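PDB 6DFL: lipopolysaccharide core heptose(I) kinase RfaP from Pseudomonas aeruginosa, which transfers phosphate from ATP to the first heptose of the lipopolysaccharide core and also acts as a protein-tyrosine kinase that autophosphorylates. Local coordinates for residues A[138-150]-A[176-188]. Numbering follows the deposited sequence.
Sequences RLKRALVEAVARM and PVSADDFRLSVID
Phe182 stands its ring against helix 138-150; Leu143 lies over one face, with Leu143 CD2 3.5 Å from Phe182 CE2. The ring edge is turned to the helix backbone and small residues: Phe182 CZ lies 3.3 Å from Ala142 O, and Ala146 CB borders Phe182 CE2. With CG wedged between its backbone N and carbonyl carbon (chi1 66°), Phe182 directs the ring at this alanine-lined surface. Further along, the Leu184 CD1 methyl enters between Ala146 CB and Val147 CG2, while selenomethionine Met150 sets its SE 3.5 Å from Leu184 CB. A bend at the last torsion of Met150 (chi3 67°) carries its CE to 3.6 Å from Val186 CG1. At the other end, Ala179 CB presses on the helix backbone, 3.5 Å from Leu139 N, and lies over one face of the Arg138 guanidinium. Arg138 NH1 reaches both carboxylate oxygens of Asp180, in a salt bridge to OD2 (2.7 Å) and a weak hydrogen bond to OD1, the two planes 35° apart. Behind this, Ser178 OG accepts from Asp180 N in an ST turn. Leu123 backs Val147 and Leu184, and Val147 touches the bound acyl-phosphopantetheine. The arrangement is consistent with the protein kinase C-lobe, where the long helix preceding the catalytic loop packs on the beta hairpin (169-172 and 184-186) that follows it.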
ATOM      1  N   ARG A 138     -11.188  -9.252   8.583  1.00 84.01           N
ATOM      2  CA  ARG A 138     -10.272 -10.002   7.728  1.00 85.40           C
ATOM      3  C   ARG A 138     -10.043  -9.285   6.402  1.00 81.88           C
ATOM      4  O   ARG A 138      -8.908  -9.219   5.917  1.00 76.29           O
ATOM      5  CB  ARG A 138     -10.788 -11.423   7.508  1.00 85.69           C
ATOM      6  CG  ARG A 138      -9.757 -12.487   7.882  1.00 91.43           C
ATOM      7  CD  ARG A 138     -10.296 -13.916   7.781  1.00 91.52           C
ATOM      8  NE  ARG A 138     -10.370 -14.375   6.399  1.00 90.01           N
ATOM      9  CZ  ARG A 138     -11.500 -14.482   5.708  1.00 95.38           C
ATOM     10  NH1 ARG A 138     -11.473 -14.906   4.449  1.00 93.78           N
ATOM     11  NH2 ARG A 138     -12.659 -14.171   6.281  1.00 98.13           N
ATOM     12  N   LEU A 139     -11.102  -8.726   5.807  1.00 83.32           N
ATOM     13  CA  LEU A 139     -10.912  -7.901   4.618  1.00 81.63           C
ATOM     14  C   LEU A 139      -9.944  -6.759   4.896  1.00 77.29           C
ATOM     15  O   LEU A 139      -9.030  -6.493   4.105  1.00 75.43           O
ATOM     16  CB  LEU A 139     -12.241  -7.335   4.133  1.00 80.76           C
ATOM     17  CG  LEU A 139     -12.015  -6.491   2.881  1.00 82.66           C
ATOM     18  CD1 LEU A 139     -11.326  -7.335   1.816  1.00 84.64           C
ATOM     19  CD2 LEU A 139     -13.323  -5.946   2.360  1.00 78.74           C
ATOM     20  N   LYS A 140     -10.124  -6.085   6.025  1.00 80.12           N
ATOM     21  CA  LYS A 140      -9.255  -4.974   6.378  1.00 76.75           C
ATOM     22  C   LYS A 140      -7.802  -5.420   6.409  1.00 72.46           C
ATOM     23  O   LYS A 140      -6.956  -4.892   5.679  1.00 71.71           O
ATOM     24  CB  LYS A 140      -9.687  -4.405   7.725  1.00 75.54           C
ATOM     25  CG  LYS A 140      -8.898  -3.212   8.182  1.00 74.21           C
ATOM     26  CD  LYS A 140      -9.351  -2.839   9.566  1.00 72.43           C
ATOM     27  CE  LYS A 140      -8.613  -1.634  10.066  1.00 75.78           C
ATOM     28  NZ  LYS A 140      -8.852  -1.520  11.530  1.00 79.21           N
ATOM     29  N   ARG A 141      -7.501  -6.437   7.219  1.00 77.14           N
ATOM     30  CA  ARG A 141      -6.114  -6.867   7.380  1.00 70.87           C
ATOM     31  C   ARG A 141      -5.525  -7.383   6.066  1.00 66.33           C
ATOM     32  O   ARG A 141      -4.359  -7.121   5.753  1.00 68.55           O
ATOM     33  CB  ARG A 141      -6.036  -7.909   8.489  1.00 75.44           C
ATOM     34  CG  ARG A 141      -6.396  -7.344   9.869  1.00 75.33           C
ATOM     35  CD  ARG A 141      -6.186  -8.401  10.956  1.00 83.76           C
ATOM     36  NE  ARG A 141      -7.380  -9.197  11.220  1.00 83.11           N
ATOM     37  CZ  ARG A 141      -8.181  -9.010  12.265  1.00 81.32           C
ATOM     38  NH1 ARG A 141      -7.928  -8.048  13.148  1.00 73.86           N
ATOM     39  NH2 ARG A 141      -9.235  -9.795  12.426  1.00 85.40           N
ATOM     40  N   ALA A 142      -6.327  -8.065   5.255  1.00 63.54           N
ATOM     41  CA  ALA A 142      -5.830  -8.497   3.955  1.00 63.62           C
ATOM     42  C   ALA A 142      -5.419  -7.312   3.082  1.00 72.49           C
ATOM     43  O   ALA A 142      -4.414  -7.395   2.363  1.00 72.25           O
ATOM     44  CB  ALA A 142      -6.886  -9.339   3.250  1.00 66.78           C
ATOM     45  N   LEU A 143      -6.171  -6.202   3.128  1.00 70.42           N
ATOM     46  CA  LEU A 143      -5.792  -5.026   2.345  1.00 65.47           C
ATOM     47  C   LEU A 143      -4.543  -4.361   2.911  1.00 62.62           C
ATOM     48  O   LEU A 143      -3.608  -4.050   2.169  1.00 62.53           O
ATOM     49  CB  LEU A 143      -6.955  -4.040   2.292  1.00 67.83           C
ATOM     50  CG  LEU A 143      -8.078  -4.498   1.375  1.00 71.64           C
ATOM     51  CD1 LEU A 143      -9.345  -3.726   1.646  1.00 77.52           C
ATOM     52  CD2 LEU A 143      -7.662  -4.326  -0.062  1.00 71.77           C
ATOM     53  N   VAL A 144      -4.506  -4.141   4.230  1.00 60.01           N
ATOM     54  CA  VAL A 144      -3.290  -3.646   4.866  1.00 60.21           C
ATOM     55  C   VAL A 144      -2.087  -4.471   4.419  1.00 69.02           C
ATOM     56  O   VAL A 144      -1.041  -3.926   4.049  1.00 68.91           O
ATOM     57  CB  VAL A 144      -3.433  -3.671   6.399  1.00 66.47           C
ATOM     58  CG1 VAL A 144      -2.082  -3.439   7.039  1.00 66.59           C
ATOM     59  CG2 VAL A 144      -4.442  -2.628   6.870  1.00 66.56           C
ATOM     60  N   GLU A 145      -2.222  -5.802   4.437  1.00 61.79           N
ATOM     61  CA  GLU A 145      -1.071  -6.639   4.121  1.00 68.92           C
ATOM     62  C   GLU A 145      -0.765  -6.604   2.638  1.00 66.35           C
ATOM     63  O   GLU A 145       0.406  -6.602   2.245  1.00 67.32           O
ATOM     64  CB  GLU A 145      -1.300  -8.078   4.586  1.00 70.42           C
ATOM     65  CG  GLU A 145      -1.476  -8.175   6.079  1.00 77.16           C
ATOM     66  CD  GLU A 145      -1.520  -9.617   6.556  1.00 89.49           C
ATOM     67  OE1 GLU A 145      -1.145 -10.503   5.754  1.00 92.03           O
ATOM     68  OE2 GLU A 145      -1.928  -9.855   7.719  1.00 86.07           O
ATOM     69  N   ALA A 146      -1.801  -6.587   1.799  1.00 61.61           N
ATOM     70  CA  ALA A 146      -1.559  -6.534   0.365  1.00 65.66           C
ATOM     71  C   ALA A 146      -0.793  -5.270  -0.026  1.00 66.81           C
ATOM     72  O   ALA A 146      -0.040  -5.279  -1.008  1.00 69.11           O
ATOM     73  CB  ALA A 146      -2.882  -6.615  -0.391  1.00 65.00           C
ATOM     74  N   VAL A 147      -0.931  -4.187   0.739  1.00 59.48           N
ATOM     75  CA  VAL A 147      -0.179  -2.992   0.377  1.00 65.26           C
ATOM     76  C   VAL A 147       1.235  -3.102   0.906  1.00 61.84           C
ATOM     77  O   VAL A 147       2.201  -2.735   0.224  1.00 61.31           O
ATOM     78  CB  VAL A 147      -0.880  -1.716   0.884  1.00 62.71           C
ATOM     79  CG1 VAL A 147      -0.064  -0.492   0.536  1.00 61.38           C
ATOM     80  CG2 VAL A 147      -2.282  -1.633   0.302  1.00 61.93           C
ATOM     81  N   ALA A 148       1.368  -3.591   2.137  1.00 62.85           N
ATOM     82  CA  ALA A 148       2.682  -3.928   2.672  1.00 60.69           C
ATOM     83  C   ALA A 148       3.487  -4.765   1.681  1.00 59.83           C
ATOM     84  O   ALA A 148       4.656  -4.474   1.429  1.00 64.75           O
ATOM     85  CB  ALA A 148       2.522  -4.637   4.003  1.00 60.53           C
ATOM     86  N   ARG A 149       2.856  -5.739   1.026  1.00 59.29           N
ATOM     87  CA  ARG A 149       3.602  -6.564   0.080  1.00 63.89           C
ATOM     88  C   ARG A 149       4.012  -5.782  -1.154  1.00 63.69           C
ATOM     89  O   ARG A 149       5.131  -5.940  -1.661  1.00 62.48           O
ATOM     90  CB  ARG A 149       2.790  -7.793  -0.327  1.00 70.13           C
ATOM     91  CG  ARG A 149       2.839  -8.923   0.692  1.00 76.99           C
ATOM     92  CD  ARG A 149       2.201 -10.198   0.157  1.00 85.76           C
ATOM     93  NE  ARG A 149       0.863  -9.987  -0.409  1.00 91.35           N
ATOM     94  CZ  ARG A 149      -0.276 -10.217   0.244  1.00 86.10           C
ATOM     95  NH1 ARG A 149      -0.240 -10.665   1.501  1.00 87.43           N
ATOM     96  NH2 ARG A 149      -1.450  -9.997  -0.361  1.00 82.06           N
HETATM   97  N   MSE A 150       3.115  -4.948  -1.677  1.00 67.74           N
HETATM   98  CA  MSE A 150       3.403  -4.278  -2.927  1.00 58.78           C
HETATM   99  C   MSE A 150       4.483  -3.245  -2.733  1.00 59.24           C
HETATM  100  O   MSE A 150       5.424  -3.165  -3.520  1.00 63.00           O
HETATM  101  CB  MSE A 150       2.156  -3.650  -3.480  1.00 70.84           C
HETATM  102  CG  MSE A 150       1.145  -4.649  -3.982  1.00 75.49           C
HETATM  103 SE   MSE A 150      -0.322  -3.658  -4.805  1.00 98.99          SE
HETATM  104  CE  MSE A 150       0.577  -2.882  -6.337  1.00 67.36           C
ATOM    105  N   PRO A 176     -16.593  -9.291  -7.304  1.00102.75           N
ATOM    106  CA  PRO A 176     -16.860  -8.994  -5.895  1.00101.12           C
ATOM    107  C   PRO A 176     -15.592  -9.155  -5.070  1.00 97.51           C
ATOM    108  O   PRO A 176     -14.781 -10.055  -5.305  1.00 95.80           O
ATOM    109  CB  PRO A 176     -17.932 -10.012  -5.498  1.00100.19           C
ATOM    110  CG  PRO A 176     -17.838 -11.079  -6.519  1.00102.53           C
ATOM    111  CD  PRO A 176     -17.408 -10.421  -7.788  1.00100.79           C
ATOM    112  N   VAL A 177     -15.425  -8.258  -4.110  1.00 94.70           N
ATOM    113  CA  VAL A 177     -14.220  -8.177  -3.302  1.00 93.38           C
ATOM    114  C   VAL A 177     -14.468  -8.881  -1.974  1.00 93.89           C
ATOM    115  O   VAL A 177     -15.456  -8.591  -1.289  1.00 91.19           O
ATOM    116  CB  VAL A 177     -13.810  -6.710  -3.092  1.00 89.88           C
ATOM    117  CG1 VAL A 177     -12.687  -6.610  -2.088  1.00 88.58           C
ATOM    118  CG2 VAL A 177     -13.403  -6.091  -4.417  1.00 86.40           C
ATOM    119  N   SER A 178     -13.573  -9.805  -1.611  1.00 91.90           N
ATOM    120  CA  SER A 178     -13.593 -10.459  -0.309  1.00 89.84           C
ATOM    121  C   SER A 178     -12.169 -10.542   0.219  1.00 92.56           C
ATOM    122  O   SER A 178     -11.208 -10.238  -0.491  1.00 93.59           O
ATOM    123  CB  SER A 178     -14.174 -11.867  -0.384  1.00 92.63           C
ATOM    124  OG  SER A 178     -13.116 -12.804  -0.541  1.00 93.65           O
ATOM    125  N   ALA A 179     -12.032 -11.005   1.468  1.00 89.54           N
ATOM    126  CA  ALA A 179     -10.703 -11.113   2.064  1.00 87.73           C
ATOM    127  C   ALA A 179      -9.855 -12.172   1.371  1.00 91.56           C
ATOM    128  O   ALA A 179      -8.620 -12.154   1.483  1.00 90.10           O
ATOM    129  CB  ALA A 179     -10.812 -11.423   3.556  1.00 85.57           C
ATOM    130  N   ASP A 180     -10.486 -13.103   0.665  1.00 93.13           N
ATOM    131  CA  ASP A 180      -9.746 -14.196   0.059  1.00 95.59           C
ATOM    132  C   ASP A 180      -9.451 -13.943  -1.398  1.00 94.82           C
ATOM    133  O   ASP A 180      -8.591 -14.621  -1.972  1.00 95.86           O
ATOM    134  CB  ASP A 180     -10.516 -15.509   0.212  1.00 93.62           C
ATOM    135  CG  ASP A 180     -10.699 -15.890   1.656  1.00 95.65           C
ATOM    136  OD1 ASP A 180      -9.696 -15.838   2.400  1.00 95.82           O
ATOM    137  OD2 ASP A 180     -11.840 -16.199   2.059  1.00 98.93           O
ATOM    138  N   ASP A 181     -10.114 -12.962  -1.990  1.00 91.28           N
ATOM    139  CA  ASP A 181     -10.006 -12.733  -3.423  1.00 92.13           C
ATOM    140  C   ASP A 181     -10.191 -11.237  -3.689  1.00 94.36           C
ATOM    141  O   ASP A 181     -11.308 -10.715  -3.590  1.00 92.43           O
ATOM    142  CB  ASP A 181     -11.035 -13.573  -4.157  1.00 92.65           C
ATOM    143  CG  ASP A 181     -10.707 -13.729  -5.612  1.00 99.59           C
ATOM    144  OD1 ASP A 181      -9.695 -14.411  -5.908  1.00104.07           O
ATOM    145  OD2 ASP A 181     -11.451 -13.167  -6.456  1.00103.20           O
ATOM    146  N   PHE A 182      -9.083 -10.561  -4.006  1.00 94.57           N
ATOM    147  CA  PHE A 182      -9.054  -9.163  -4.431  1.00 85.49           C
ATOM    148  C   PHE A 182      -7.674  -8.867  -4.998  1.00 84.26           C
ATOM    149  O   PHE A 182      -6.680  -9.457  -4.568  1.00 86.11           O
ATOM    150  CB  PHE A 182      -9.361  -8.203  -3.277  1.00 84.16           C
ATOM    151  CG  PHE A 182      -8.319  -8.194  -2.195  1.00 81.97           C
ATOM    152  CD1 PHE A 182      -8.422  -9.050  -1.107  1.00 84.74           C
ATOM    153  CD2 PHE A 182      -7.244  -7.323  -2.252  1.00 79.91           C
ATOM    154  CE1 PHE A 182      -7.468  -9.047  -0.093  1.00 79.60           C
ATOM    155  CE2 PHE A 182      -6.275  -7.314  -1.239  1.00 80.85           C
ATOM    156  CZ  PHE A 182      -6.392  -8.183  -0.156  1.00 77.64           C
ATOM    157  N   ARG A 183      -7.611  -7.943  -5.959  1.00 85.26           N
ATOM    158  CA  ARG A 183      -6.323  -7.540  -6.503  1.00 81.16           C
ATOM    159  C   ARG A 183      -6.180  -6.023  -6.501  1.00 82.56           C
ATOM    160  O   ARG A 183      -7.142  -5.287  -6.756  1.00 82.50           O
ATOM    161  CB  ARG A 183      -6.109  -8.084  -7.917  1.00 77.13           C
ATOM    162  CG  ARG A 183      -7.141  -7.675  -8.917  1.00 83.68           C
ATOM    163  CD  ARG A 183      -6.909  -8.396 -10.226  1.00 84.09           C
ATOM    164  NE  ARG A 183      -7.844  -7.942 -11.244  1.00 88.95           N
ATOM    165  CZ  ARG A 183      -7.517  -7.164 -12.269  1.00 91.77           C
ATOM    166  NH1 ARG A 183      -6.263  -6.750 -12.425  1.00 90.85           N
ATOM    167  NH2 ARG A 183      -8.448  -6.800 -13.142  1.00 94.56           N
ATOM    168  N   LEU A 184      -4.970  -5.572  -6.194  1.00 76.21           N
ATOM    169  CA  LEU A 184      -4.603  -4.174  -6.175  1.00 73.48           C
ATOM    170  C   LEU A 184      -3.745  -3.852  -7.392  1.00 77.50           C
ATOM    171  O   LEU A 184      -3.160  -4.740  -8.013  1.00 73.28           O
ATOM    172  CB  LEU A 184      -3.858  -3.824  -4.886  1.00 67.97           C
ATOM    173  CG  LEU A 184      -4.678  -4.002  -3.608  1.00 72.22           C
ATOM    174  CD1 LEU A 184      -3.915  -3.525  -2.397  1.00 63.96           C
ATOM    175  CD2 LEU A 184      -6.024  -3.285  -3.704  1.00 73.95           C
ATOM    176  N   SER A 185      -3.735  -2.569  -7.768  1.00 72.19           N
ATOM    177  CA  SER A 185      -2.743  -2.019  -8.678  1.00 68.05           C
ATOM    178  C   SER A 185      -2.253  -0.702  -8.103  1.00 69.96           C
ATOM    179  O   SER A 185      -3.050   0.095  -7.590  1.00 69.22           O
ATOM    180  CB  SER A 185      -3.308  -1.790 -10.074  1.00 70.24           C
ATOM    181  OG  SER A 185      -3.821  -2.984 -10.609  1.00 75.85           O
ATOM    182  N   VAL A 186      -0.955  -0.484  -8.162  1.00 67.02           N
ATOM    183  CA  VAL A 186      -0.399   0.812  -7.802  1.00 66.28           C
ATOM    184  C   VAL A 186      -0.392   1.692  -9.047  1.00 67.04           C
ATOM    185  O   VAL A 186      -0.073   1.232 -10.150  1.00 69.15           O
ATOM    186  CB  VAL A 186       1.012   0.665  -7.209  1.00 68.12           C
ATOM    187  CG1 VAL A 186       1.938  -0.098  -8.176  1.00 62.76           C
ATOM    188  CG2 VAL A 186       1.593   2.052  -6.848  1.00 60.10           C
ATOM    189  N   ILE A 187      -0.767   2.957  -8.881  1.00 65.20           N
ATOM    190  CA  ILE A 187      -0.777   3.863 -10.022  1.00 69.47           C
ATOM    191  C   ILE A 187       0.005   5.105  -9.655  1.00 69.69           C
ATOM    192  O   ILE A 187       0.681   5.136  -8.620  1.00 66.83           O
ATOM    193  CB  ILE A 187      -2.207   4.229 -10.446  1.00 62.18           C
ATOM    194  CG1 ILE A 187      -2.892   4.990  -9.305  1.00 64.13           C
ATOM    195  CG2 ILE A 187      -2.985   2.982 -10.834  1.00 68.10           C
ATOM    196  CD1 ILE A 187      -4.105   5.798  -9.718  1.00 67.88           C
ATOM    197  N   ASP A 188      -0.151   6.144 -10.483  1.00 72.88           N
ATOM    198  CA  ASP A 188       0.588   7.395 -10.492  1.00 60.79           C
ATOM    199  C   ASP A 188       2.049   7.267 -10.131  1.00 72.31           C
ATOM    200  O   ASP A 188       2.421   7.471  -8.971  1.00 71.48           O
ATOM    201  CB  ASP A 188       0.008   8.420  -9.541  1.00 70.19           C
ATOM    202  CG  ASP A 188       0.815   9.703  -9.572  1.00 72.92           C
ATOM    203  OD1 ASP A 188       1.171  10.135 -10.691  1.00 76.40           O
ATOM    204  OD2 ASP A 188       1.144  10.254  -8.507  1.00 78.06           O
TER